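Local coordinates for putative glycosyltransferase (Mannosyltransferase) involved in glycosylating the PBCV-1 major capsid protein (Paramecium bursaria Chlorella virus 1, PDB 2P6W) that probably transfers a sugar from a nucleotide-sugar donor, with manganese bound in this N-terminal domain, to glycosylate the viral major capsid protein, at residues A[12-17]-A[79-84]; A[39-44]-A[67-72]; A[107-112]-A[123-128]; A[175-180]-A[190-195]. All blocks are in the same frame, centred on the assembly; numbering follows the deposited sequence.

Interaction 1 (A[12-17]-A[79-84]); sequences SGHFPK and LDSDVY. With MN (manganese (II) ion), chain B.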
# COMPACT_ATOMS: atom_id res chain seq x y z
N SER A 12 -4.46 -5.77 -2.19
CA SER A 12 -5.14 -4.53 -2.51
C SER A 12 -6.62 -4.83 -2.55
O SER A 12 -7.05 -5.92 -2.11
CB SER A 12 -4.68 -4.00 -3.87
OG SER A 12 -5.15 -2.67 -4.12
N GLY A 13 -7.40 -3.90 -3.08
CA GLY A 13 -8.83 -4.15 -3.23
C GLY A 13 -9.50 -2.92 -3.78
O GLY A 13 -8.92 -1.83 -3.73
N HIS A 14 -10.70 -3.11 -4.33
CA HIS A 14 -11.51 -1.99 -4.82
C HIS A 14 -12.93 -2.44 -5.00
O HIS A 14 -13.19 -3.58 -5.38
CB HIS A 14 -11.01 -1.43 -6.14
CG HIS A 14 -11.54 -0.06 -6.43
ND1 HIS A 14 -10.91 1.08 -5.98
CD2 HIS A 14 -12.66 0.34 -7.07
CE1 HIS A 14 -11.62 2.14 -6.36
NE2 HIS A 14 -12.69 1.71 -7.01
N PHE A 15 -13.85 -1.53 -4.71
CA PHE A 15 -15.25 -1.69 -5.07
C PHE A 15 -15.76 -0.32 -5.55
O PHE A 15 -15.45 0.70 -4.93
CB PHE A 15 -16.06 -2.12 -3.84
CG PHE A 15 -17.51 -2.35 -4.13
CD1 PHE A 15 -18.43 -1.30 -4.00
CD2 PHE A 15 -17.96 -3.59 -4.53
CE1 PHE A 15 -19.79 -1.50 -4.27
CE2 PHE A 15 -19.32 -3.80 -4.80
CZ PHE A 15 -20.23 -2.75 -4.67
N PRO A 16 -16.55 -0.29 -6.66
CA PRO A 16 -17.10 -1.37 -7.49
C PRO A 16 -16.24 -1.77 -8.69
O PRO A 16 -15.22 -1.10 -9.00
CB PRO A 16 -18.41 -0.75 -8.00
CG PRO A 16 -18.03 0.71 -8.22
CD PRO A 16 -17.01 1.03 -7.13
N LYS A 17 -16.64 -2.85 -9.37
CA LYS A 17 -15.85 -3.35 -10.49
C LYS A 17 -15.94 -2.44 -11.71
O LYS A 17 -15.14 -2.59 -12.64
CB LYS A 17 -16.26 -4.78 -10.85
CG LYS A 17 -17.67 -4.91 -11.40
CD LYS A 17 -18.01 -6.37 -11.68
CE LYS A 17 -19.50 -6.56 -11.98
NZ LYS A 17 -19.99 -5.63 -13.02
N LEU A 79 -0.96 -2.20 -1.42
CA LEU A 79 -0.96 -1.15 -2.45
C LEU A 79 -2.36 -0.59 -2.62
O LEU A 79 -3.32 -1.37 -2.83
CB LEU A 79 -0.53 -1.73 -3.81
CG LEU A 79 0.83 -2.40 -3.88
CD1 LEU A 79 1.07 -2.90 -5.31
CD2 LEU A 79 1.98 -1.52 -3.41
N ASP A 80 -2.50 0.73 -2.55
CA ASP A 80 -3.78 1.38 -2.89
C ASP A 80 -4.20 0.94 -4.28
O ASP A 80 -3.34 0.65 -5.13
CB ASP A 80 -3.65 2.91 -2.93
CG ASP A 80 -3.62 3.55 -1.55
OD1 ASP A 80 -3.69 2.82 -0.53
OD2 ASP A 80 -3.52 4.79 -1.50
N SER A 81 -5.50 0.93 -4.56
CA SER A 81 -5.95 0.62 -5.92
C SER A 81 -5.58 1.71 -6.94
O SER A 81 -5.74 1.51 -8.15
CB SER A 81 -7.46 0.36 -5.95
OG SER A 81 -8.16 1.47 -5.39
N ASP A 82 -5.04 2.83 -6.45
CA ASP A 82 -4.56 3.88 -7.34
C ASP A 82 -3.01 3.80 -7.50
O ASP A 82 -2.37 4.74 -7.97
CB ASP A 82 -5.03 5.24 -6.85
CG ASP A 82 -4.94 5.38 -5.34
OD1 ASP A 82 -5.97 5.16 -4.65
OD2 ASP A 82 -3.86 5.72 -4.84
N VAL A 83 -2.44 2.65 -7.15
CA VAL A 83 -1.01 2.40 -7.36
C VAL A 83 -0.87 1.34 -8.46
O VAL A 83 -1.63 0.38 -8.49
CB VAL A 83 -0.32 1.92 -6.05
CG1 VAL A 83 1.09 1.45 -6.35
CG2 VAL A 83 -0.29 3.03 -5.00
N TYR A 84 0.10 1.50 -9.36
CA TYR A 84 0.32 0.42 -10.33
C TYR A 84 1.79 0.09 -10.48
O TYR A 84 2.65 0.78 -9.95
CB TYR A 84 -0.29 0.76 -11.69
CG TYR A 84 0.33 1.96 -12.37
CD1 TYR A 84 1.36 1.80 -13.29
CD2 TYR A 84 -0.14 3.25 -12.11
CE1 TYR A 84 1.93 2.90 -13.92
CE2 TYR A 84 0.42 4.36 -12.74
CZ TYR A 84 1.46 4.18 -13.64
OH TYR A 84 2.00 5.28 -14.27
MN MN B . -3.64 6.43 -2.90
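Ser12 and Leu79 meet where two neighbouring parallel strands of a GT-A glycosyltransferase sheet end, just before the second runs into the metal-binding DxD motif (Asp80 and Asp82). The tight part lies here. The hydroxyl of Ser12, anti to the backbone N (chi1 -170°), reaches across so that OG donates to Leu79 O at 2.6 Å. The donor meets this oxygen nearly end-on, with a C=O...OG angle of 159°, and Ser12 CB also lies 3.1 Å from the same Leu79 O. Both residues are buried, and Leu79 also packs on Val29 of helix 20-36.

One step on, the two chains diverge, and CA of Gly13 and CA of Ser81 are already 6.2 Å from each other. What remains is thinner: Gly13 O rests 3.4 Å from Ser81 CB, and a single side-chain bridge spans the gap. The His14 ring presents its edge, with ND1 lying 2.8 Å from Ser81 OG in a hydrogen bond. Beyond it the chain swings into the open; exposed Phe15 keeps its side chain well away from 79-84. The looser side therefore includes several of the residues that bind UDP (Gly13, Phe15, Ser81), although no nucleotide is present here.

A type I turn from Asp80 to Val83, closed by Val83 N to Asp80 O at 3.0 Å, places both motif carboxylates on manganese with His195. Trp78 and Arg59 hold Asp80 OD1, leaving Asp80 OD2 for the metal, while Asp82 OD2 sits 2.1 Å from the manganese ion.

Interaction 2 (A[39-44]-A[67-72]); sequences NFYYEE and AEKFPS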
# COMPACT_ATOMS: atom_id res chain seq x y z
N ASN A 39 2.47 -13.92 -3.92
CA ASN A 39 1.03 -14.18 -3.80
C ASN A 39 0.32 -12.86 -4.03
O ASN A 39 0.90 -11.80 -3.81
CB ASN A 39 0.66 -14.68 -2.40
CG ASN A 39 1.48 -15.89 -1.96
OD1 ASN A 39 2.10 -15.89 -0.88
ND2 ASN A 39 1.50 -16.91 -2.80
N PHE A 40 -0.92 -12.93 -4.50
CA PHE A 40 -1.73 -11.75 -4.74
C PHE A 40 -3.10 -11.97 -4.12
O PHE A 40 -3.77 -12.96 -4.44
CB PHE A 40 -1.84 -11.50 -6.25
CG PHE A 40 -2.68 -10.32 -6.61
CD1 PHE A 40 -2.38 -9.06 -6.11
CD2 PHE A 40 -3.78 -10.48 -7.44
CE1 PHE A 40 -3.18 -7.95 -6.44
CE2 PHE A 40 -4.58 -9.37 -7.78
CZ PHE A 40 -4.27 -8.11 -7.29
N TYR A 41 -3.49 -11.07 -3.21
CA TYR A 41 -4.82 -11.08 -2.60
C TYR A 41 -5.54 -9.80 -2.97
O TYR A 41 -5.00 -8.71 -2.77
CB TYR A 41 -4.79 -11.20 -1.05
CG TYR A 41 -6.20 -11.28 -0.54
CD1 TYR A 41 -6.88 -12.49 -0.49
CD2 TYR A 41 -6.91 -10.12 -0.20
CE1 TYR A 41 -8.20 -12.57 -0.09
CE2 TYR A 41 -8.23 -10.18 0.21
CZ TYR A 41 -8.88 -11.41 0.25
OH TYR A 41 -10.20 -11.51 0.63
N TYR A 42 -6.76 -9.93 -3.49
CA TYR A 42 -7.53 -8.74 -3.89
C TYR A 42 -8.94 -8.77 -3.32
O TYR A 42 -9.70 -9.72 -3.57
CB TYR A 42 -7.61 -8.68 -5.42
CG TYR A 42 -8.03 -7.35 -5.96
CD1 TYR A 42 -7.12 -6.28 -6.02
CD2 TYR A 42 -9.33 -7.14 -6.43
CE1 TYR A 42 -7.52 -5.03 -6.54
CE2 TYR A 42 -9.72 -5.92 -6.95
CZ TYR A 42 -8.82 -4.86 -7.00
OH TYR A 42 -9.20 -3.64 -7.53
N GLU A 43 -9.30 -7.74 -2.54
CA GLU A 43 -10.61 -7.69 -1.92
C GLU A 43 -11.62 -7.01 -2.85
O GLU A 43 -11.49 -5.82 -3.15
CB GLU A 43 -10.53 -6.96 -0.59
CG GLU A 43 -11.85 -6.99 0.22
CD GLU A 43 -12.17 -8.38 0.77
OE1 GLU A 43 -11.22 -9.13 1.12
OE2 GLU A 43 -13.37 -8.73 0.84
N GLU A 44 -12.61 -7.77 -3.29
CA GLU A 44 -13.61 -7.25 -4.22
C GLU A 44 -14.94 -6.95 -3.54
O GLU A 44 -15.87 -6.46 -4.19
CB GLU A 44 -13.86 -8.25 -5.36
CG GLU A 44 -12.72 -8.46 -6.33
CD GLU A 44 -12.99 -9.61 -7.29
OE1 GLU A 44 -14.12 -9.70 -7.83
OE2 GLU A 44 -12.08 -10.43 -7.52
N ALA A 67 -3.63 -12.80 5.03
CA ALA A 67 -2.93 -13.72 5.92
C ALA A 67 -3.63 -15.07 5.99
O ALA A 67 -2.97 -16.11 6.04
CB ALA A 67 -2.81 -13.13 7.32
N GLU A 68 -4.97 -15.07 6.02
CA GLU A 68 -5.69 -16.34 6.03
C GLU A 68 -5.48 -17.12 4.73
O GLU A 68 -5.28 -18.35 4.75
CB GLU A 68 -7.18 -16.10 6.26
CG GLU A 68 -7.97 -17.40 6.35
CD GLU A 68 -9.39 -17.20 6.80
OE1 GLU A 68 -9.75 -16.06 7.13
OE2 GLU A 68 -10.16 -18.20 6.81
N LYS A 69 -5.49 -16.41 3.61
CA LYS A 69 -5.37 -17.06 2.31
C LYS A 69 -3.95 -17.56 2.11
O LYS A 69 -3.74 -18.64 1.53
CB LYS A 69 -5.78 -16.08 1.20
CG LYS A 69 -5.72 -16.61 -0.22
CD LYS A 69 -6.70 -17.74 -0.47
CE LYS A 69 -6.48 -18.35 -1.86
NZ LYS A 69 -6.65 -17.36 -2.97
N PHE A 70 -2.99 -16.77 2.59
CA PHE A 70 -1.56 -17.06 2.37
C PHE A 70 -0.80 -17.13 3.70
O PHE A 70 0.00 -16.25 4.02
CB PHE A 70 -0.94 -16.04 1.39
CG PHE A 70 -1.62 -16.01 0.05
CD1 PHE A 70 -1.47 -17.06 -0.85
CD2 PHE A 70 -2.45 -14.95 -0.30
CE1 PHE A 70 -2.13 -17.06 -2.09
CE2 PHE A 70 -3.10 -14.92 -1.55
CZ PHE A 70 -2.93 -15.99 -2.45
N PRO A 71 -1.03 -18.19 4.47
CA PRO A 71 -0.42 -18.27 5.80
C PRO A 71 1.12 -18.33 5.84
O PRO A 71 1.70 -18.02 6.89
CB PRO A 71 -1.04 -19.54 6.40
CG PRO A 71 -1.45 -20.35 5.23
CD PRO A 71 -1.87 -19.38 4.18
N SER A 72 1.77 -18.68 4.73
CA SER A 72 3.24 -18.76 4.71
C SER A 72 3.92 -17.41 4.46
O SER A 72 5.15 -17.33 4.41
CB SER A 72 3.70 -19.80 3.68
OG SER A 72 3.24 -21.08 4.06
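Asn39 lies flat on the ring of Phe70. Its CB stands over the middle of one face in a CH-pi contact, 3.5 Å from the ring centroid and 7° off the normal. The amide plane continues this layer, only 5° from parallel with the ring, and Asn39 CG comes within 3.4 Å of Phe70 CD1. On the opposite face, toward the rim, Lys69 CG lies 3.4 Å above the plane of Phe70, so the ring is sandwiched between the strand residue and its own neighbour. Its edge meets Tyr41, where CB is 4.1 Å from Phe70 CE2, and the Tyr41 ring reaches Lys69 CB through CD1.

A second shell of polar contacts surrounds these groups. Tyr41 OH donates to Glu43 OE1 at 2.6 Å, on the syn side but out of the carboxylate plane, and Gln65 of helix 59-69 bonds the same oxygen; Thr9 holds Asn39 OD1 weakly. Phe70 is the first residue to leave helical geometry, and its chi1 of -58°, with CG beside the backbone N, lays the ring against the strand.

The helix end is thereby packed on the outermost strand 39-43, as in the beta-alpha-beta crossover of a Rossmann-like GT-A sheet, here leading on to strand 75-79.

Interaction 3 (A[107-112]-A[123-128]); sequences YHTFHE and GVKFVH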
# COMPACT_ATOMS: atom_id res chain seq x y z
N TYR A 107 7.83 -2.75 9.85
CA TYR A 107 7.20 -1.91 8.82
C TYR A 107 8.23 -1.20 7.98
O TYR A 107 9.17 -0.63 8.52
CB TYR A 107 6.37 -0.81 9.50
CG TYR A 107 5.03 -1.24 10.02
CD1 TYR A 107 3.88 -1.15 9.23
CD2 TYR A 107 4.89 -1.73 11.32
CE1 TYR A 107 2.63 -1.56 9.70
CE2 TYR A 107 3.67 -2.14 11.80
CZ TYR A 107 2.55 -2.06 10.99
OH TYR A 107 1.32 -2.47 11.48
N HIS A 108 8.05 -1.23 6.66
CA HIS A 108 8.75 -0.32 5.76
C HIS A 108 7.73 0.64 5.19
O HIS A 108 6.71 0.21 4.64
CB HIS A 108 9.42 -1.10 4.63
CG HIS A 108 10.61 -1.88 5.07
ND1 HIS A 108 10.54 -3.20 5.45
CD2 HIS A 108 11.90 -1.50 5.26
CE1 HIS A 108 11.73 -3.61 5.84
NE2 HIS A 108 12.58 -2.60 5.71
N THR A 109 7.97 1.94 5.38
CA THR A 109 7.08 3.00 4.91
C THR A 109 7.87 4.04 4.13
O THR A 109 9.10 3.94 4.01
CB THR A 109 6.33 3.66 6.11
OG1 THR A 109 7.32 4.19 7.02
CG2 THR A 109 5.46 2.63 6.81
N PHE A 110 7.16 5.02 3.57
CA PHE A 110 7.75 5.99 2.64
C PHE A 110 7.28 7.39 2.94
O PHE A 110 6.10 7.60 3.23
CB PHE A 110 7.42 5.59 1.18
CG PHE A 110 7.78 4.19 0.91
CD1 PHE A 110 9.09 3.86 0.57
CD2 PHE A 110 6.85 3.17 1.10
CE1 PHE A 110 9.47 2.54 0.40
CE2 PHE A 110 7.21 1.85 0.93
CZ PHE A 110 8.53 1.52 0.59
N HIS A 111 8.22 8.34 2.90
CA HIS A 111 7.83 9.72 3.07
C HIS A 111 7.29 10.29 1.77
O HIS A 111 7.29 9.62 0.73
CB HIS A 111 8.99 10.57 3.64
CG HIS A 111 10.10 10.84 2.67
ND1 HIS A 111 9.99 11.78 1.67
CD2 HIS A 111 11.36 10.35 2.60
CE1 HIS A 111 11.13 11.82 0.99
NE2 HIS A 111 11.98 10.98 1.55
N GLU A 112 6.77 11.52 1.85
CA GLU A 112 6.23 12.22 0.66
C GLU A 112 6.73 13.66 0.63
O GLU A 112 6.03 14.56 0.16
CB GLU A 112 4.70 12.15 0.61
CG GLU A 112 3.96 12.59 1.89
CD GLU A 112 2.45 12.67 1.73
OE1 GLU A 112 1.90 11.99 0.82
OE2 GLU A 112 1.81 13.40 2.51
N GLY A 123 0.05 4.63 1.09
CA GLY A 123 -0.50 4.07 -0.15
C GLY A 123 0.29 2.84 -0.59
O GLY A 123 -0.21 2.00 -1.35
N VAL A 124 1.53 2.76 -0.12
CA VAL A 124 2.40 1.58 -0.27
C VAL A 124 2.99 1.32 1.12
O VAL A 124 3.60 2.22 1.70
CB VAL A 124 3.57 1.84 -1.25
CG1 VAL A 124 4.43 0.60 -1.37
CG2 VAL A 124 3.02 2.21 -2.64
N LYS A 125 2.79 0.11 1.65
CA LYS A 125 3.15 -0.17 3.05
C LYS A 125 3.49 -1.65 3.18
O LYS A 125 2.67 -2.51 2.86
CB LYS A 125 1.97 0.16 3.98
CG LYS A 125 2.22 -0.13 5.45
CD LYS A 125 0.99 0.21 6.32
CE LYS A 125 -0.17 -0.77 6.11
NZ LYS A 125 -1.19 -0.63 7.25
N PHE A 126 4.72 -1.92 3.63
CA PHE A 126 5.19 -3.28 3.90
C PHE A 126 4.97 -3.59 5.36
O PHE A 126 5.39 -2.83 6.22
CB PHE A 126 6.70 -3.39 3.65
CG PHE A 126 7.10 -3.35 2.20
CD1 PHE A 126 7.39 -4.53 1.53
CD2 PHE A 126 7.26 -2.14 1.52
CE1 PHE A 126 7.81 -4.51 0.18
CE2 PHE A 126 7.67 -2.12 0.17
CZ PHE A 126 7.95 -3.30 -0.48
N VAL A 127 4.33 -4.73 5.62
CA VAL A 127 4.01 -5.17 6.98
C VAL A 127 4.51 -6.61 7.17
O VAL A 127 4.07 -7.52 6.46
CB VAL A 127 2.47 -5.19 7.20
CG1 VAL A 127 2.15 -5.50 8.66
CG2 VAL A 127 1.84 -3.88 6.78
N HIS A 128 5.41 -6.82 8.14
CA HIS A 128 5.94 -8.15 8.41
C HIS A 128 4.84 -9.00 9.03
O HIS A 128 3.96 -8.47 9.73
CB HIS A 128 7.10 -8.05 9.39
CG HIS A 128 7.88 -9.31 9.53
ND1 HIS A 128 7.61 -10.25 10.50
CD2 HIS A 128 8.92 -9.80 8.82
CE1 HIS A 128 8.44 -11.27 10.38
NE2 HIS A 128 9.26 -11.02 9.37
O HOH W 1 4.33 3.96 3.66
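Backbone hydrogen bonds pair His108 with Phe126. Phe126 N donates to His108 O at 3.1 Å with an N-H...O angle of 165°; the return bond from His108 N to Phe126 O is less straight, at 150°. Tyr107 and Val127 form the adjacent non-hydrogen-bonded pair, where Tyr107 CA makes a CH...O contact with Phe126 O at 3.3 Å. The strand directions, 169° apart, confirm an antiparallel pairing. Toward residue 110 it opens, and a water replaces the direct bond, accepting from Phe110 N and donating to Val124 O at 2.7 Å.

Apolar contacts form on both faces. Tyr107 lies alongside Val127, with Tyr107 CE1 3.8 Å from Val127 CG2. On the other face His108 CB meets Phe126 CB at 3.7 Å, and the Phe110 and Phe126 rings touch at their edges, Phe110 CZ to Phe126 CE2, 3.8 Å.

The buried polar ends are satisfied by acidic residues: Glu135 hydrogen-bonds Tyr107 OH and forms a salt bridge with Lys125 NZ, as does Glu153 with the same lysine. In the six-stranded sheet, strand 124-128 borders 75-79, strand 107-110 borders 169-172, and helix 153-164 packs against Tyr107 and Thr109.

Interaction 4 (A[175-180]-A[190-195]); sequences YTLNCI and DALFVH. With MN (manganese (II) ion), chain B.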
# COMPACT_ATOMS: atom_id res chain seq x y z
N TYR A 175 10.98 7.39 -4.03
CA TYR A 175 11.15 7.64 -5.47
C TYR A 175 10.89 6.44 -6.35
O TYR A 175 10.44 6.61 -7.49
CB TYR A 175 12.51 8.25 -5.79
CG TYR A 175 12.84 9.40 -4.89
CD1 TYR A 175 11.93 10.45 -4.70
CD2 TYR A 175 14.04 9.43 -4.18
CE1 TYR A 175 12.22 11.52 -3.84
CE2 TYR A 175 14.35 10.49 -3.33
CZ TYR A 175 13.43 11.53 -3.17
OH TYR A 175 13.73 12.57 -2.30
N THR A 176 11.15 5.24 -5.83
CA THR A 176 10.90 4.03 -6.60
C THR A 176 9.70 3.22 -6.10
O THR A 176 9.07 2.52 -6.91
CB THR A 176 12.11 3.09 -6.64
OG1 THR A 176 12.47 2.73 -5.31
CG2 THR A 176 13.30 3.77 -7.34
N LEU A 177 9.42 3.28 -4.79
CA LEU A 177 8.39 2.40 -4.22
C LEU A 177 7.05 3.06 -3.83
O LEU A 177 6.08 2.36 -3.54
CB LEU A 177 8.95 1.59 -3.04
CG LEU A 177 10.03 0.59 -3.48
CD1 LEU A 177 10.82 0.10 -2.29
CD2 LEU A 177 9.46 -0.62 -4.26
N ASN A 178 7.01 4.38 -3.81
CA ASN A 178 5.73 5.07 -3.62
C ASN A 178 5.82 6.37 -4.41
O ASN A 178 5.81 7.47 -3.85
CB ASN A 178 5.44 5.30 -2.13
CG ASN A 178 4.01 5.75 -1.87
OD1 ASN A 178 3.26 6.09 -2.80
ND2 ASN A 178 3.61 5.74 -0.59
N CYS A 179 5.98 6.20 -5.72
CA CYS A 179 6.32 7.33 -6.57
C CYS A 179 5.07 8.09 -6.99
O CYS A 179 4.45 7.80 -8.02
CB CYS A 179 7.14 6.85 -7.77
SG CYS A 179 7.77 8.26 -8.70
N ILE A 180 4.69 9.05 -6.15
CA ILE A 180 3.53 9.90 -6.39
C ILE A 180 3.70 10.67 -7.70
O ILE A 180 4.70 11.36 -7.90
CB ILE A 180 3.30 10.85 -5.19
CG1 ILE A 180 2.92 10.05 -3.93
CG2 ILE A 180 2.23 11.89 -5.51
CD1 ILE A 180 2.89 10.86 -2.65
N ASP A 190 11.45 5.52 -13.77
CA ASP A 190 12.35 4.54 -13.17
C ASP A 190 11.76 3.87 -11.94
O ASP A 190 12.43 3.07 -11.28
CB ASP A 190 13.69 5.19 -12.81
CG ASP A 190 14.52 5.53 -14.04
OD1 ASP A 190 14.39 4.84 -15.08
OD2 ASP A 190 15.31 6.49 -13.95
N ALA A 191 10.50 4.20 -11.62
CA ALA A 191 9.87 3.66 -10.41
C ALA A 191 9.48 2.20 -10.60
O ALA A 191 9.40 1.72 -11.73
CB ALA A 191 8.64 4.50 -10.05
N LEU A 192 9.23 1.50 -9.49
CA LEU A 192 8.55 0.22 -9.54
C LEU A 192 7.06 0.48 -9.33
O LEU A 192 6.24 0.10 -10.16
CB LEU A 192 9.06 -0.73 -8.47
CG LEU A 192 8.31 -2.07 -8.41
CD1 LEU A 192 8.41 -2.83 -9.76
CD2 LEU A 192 8.89 -2.90 -7.23
N PHE A 193 6.72 1.11 -8.19
CA PHE A 193 5.31 1.43 -7.86
C PHE A 193 5.00 2.91 -8.07
O PHE A 193 5.62 3.78 -7.46
CB PHE A 193 4.99 1.03 -6.41
CG PHE A 193 5.15 -0.45 -6.16
CD1 PHE A 193 4.58 -1.38 -7.02
CD2 PHE A 193 5.88 -0.91 -5.06
CE1 PHE A 193 4.72 -2.75 -6.81
CE2 PHE A 193 6.01 -2.27 -4.83
CZ PHE A 193 5.44 -3.19 -5.72
N VAL A 194 4.05 3.18 -8.97
CA VAL A 194 3.68 4.53 -9.32
C VAL A 194 2.33 4.84 -8.66
O VAL A 194 1.38 4.07 -8.79
CB VAL A 194 3.58 4.70 -10.85
CG1 VAL A 194 3.14 6.12 -11.20
CG2 VAL A 194 4.92 4.37 -11.52
N HIS A 195 2.23 5.96 -7.96
CA HIS A 195 1.07 6.19 -7.11
C HIS A 195 0.26 7.41 -7.61
O HIS A 195 0.74 8.53 -7.58
CB HIS A 195 1.53 6.36 -5.66
CG HIS A 195 0.43 6.58 -4.67
ND1 HIS A 195 0.68 6.81 -3.33
CD2 HIS A 195 -0.92 6.57 -4.82
CE1 HIS A 195 -0.48 6.95 -2.70
NE2 HIS A 195 -1.46 6.82 -3.57
MN MN B . -3.64 6.43 -2.90
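Asn178 and His195 run side by side in the same direction, the amide turned 23° from the imidazole plane. With CG anti to the backbone N (chi1 -168°), Asn178 brings OD1 to the ring edge, where His195 ND1 donates at 2.7 Å to a lone pair in the carbonyl plane. Ile180 points the same way, its CG1 4.0 Å from His195 ND1.

The backbones that carry these side chains form a short parallel pairing, Cys179 with Val194 and Ile180 with His195. Cys179 N donates to Phe193 O at 3.0 Å, and His195 N to Cys179 O at 2.9 Å. Upstream the chains come together at one acceptor: Thr176 O is gripped by Phe193 N and by Leu192 N, 2.8 Å away.

Apolar groups meet at varied angles. The side chains of Leu177 and Phe193 cross obliquely, with Leu177 CD2 3.7 Å from Phe193 CD2; the same methyl touches Leu192 CD2, while Leu192 CG sits over the centre of one Phe193 face. Leu177 O, at the edge of that ring, is buried with no polar partner in the model. Cys179 CB also packs on Ala191 CB.

The hydrogen on ND1, given to Asn178, is consistent with the lone pair of NE2 facing manganese, 2.3 Å from His195 NE2, alongside Asp80 and Asp82. Asn121 OD1 takes a hydrogen bond from Asn178 ND2, which fixes which end of the amide faces the histidine: a second shell that orients the metal ligand and may make it a better electron donor.

In the fold
From the N terminus, strand 8-13 opens the loop that interaction 1 closes at the metal motif; interaction 2 nests inside it, tying edge strand 39-43 to the end of helix 59-69. Backbone bonds join Ser12 to Tyr41 and Glu43. Next in series, interaction 3 closes a short loop between 107-112 and 123-128 and extends the same sheet, Asp80 N meeting Gly123 O at 2.9 Å. Interaction 4 closes last, in the small three-stranded sheet, where Tyr84 N bonds Val194 O; Val124 of the larger sheet touches Leu177, joining interactions 3 and 4. Interactions 1 and 4 share manganese, whereas interaction 2, centred about 23 Å from the centre of interaction 4, lies across the domain.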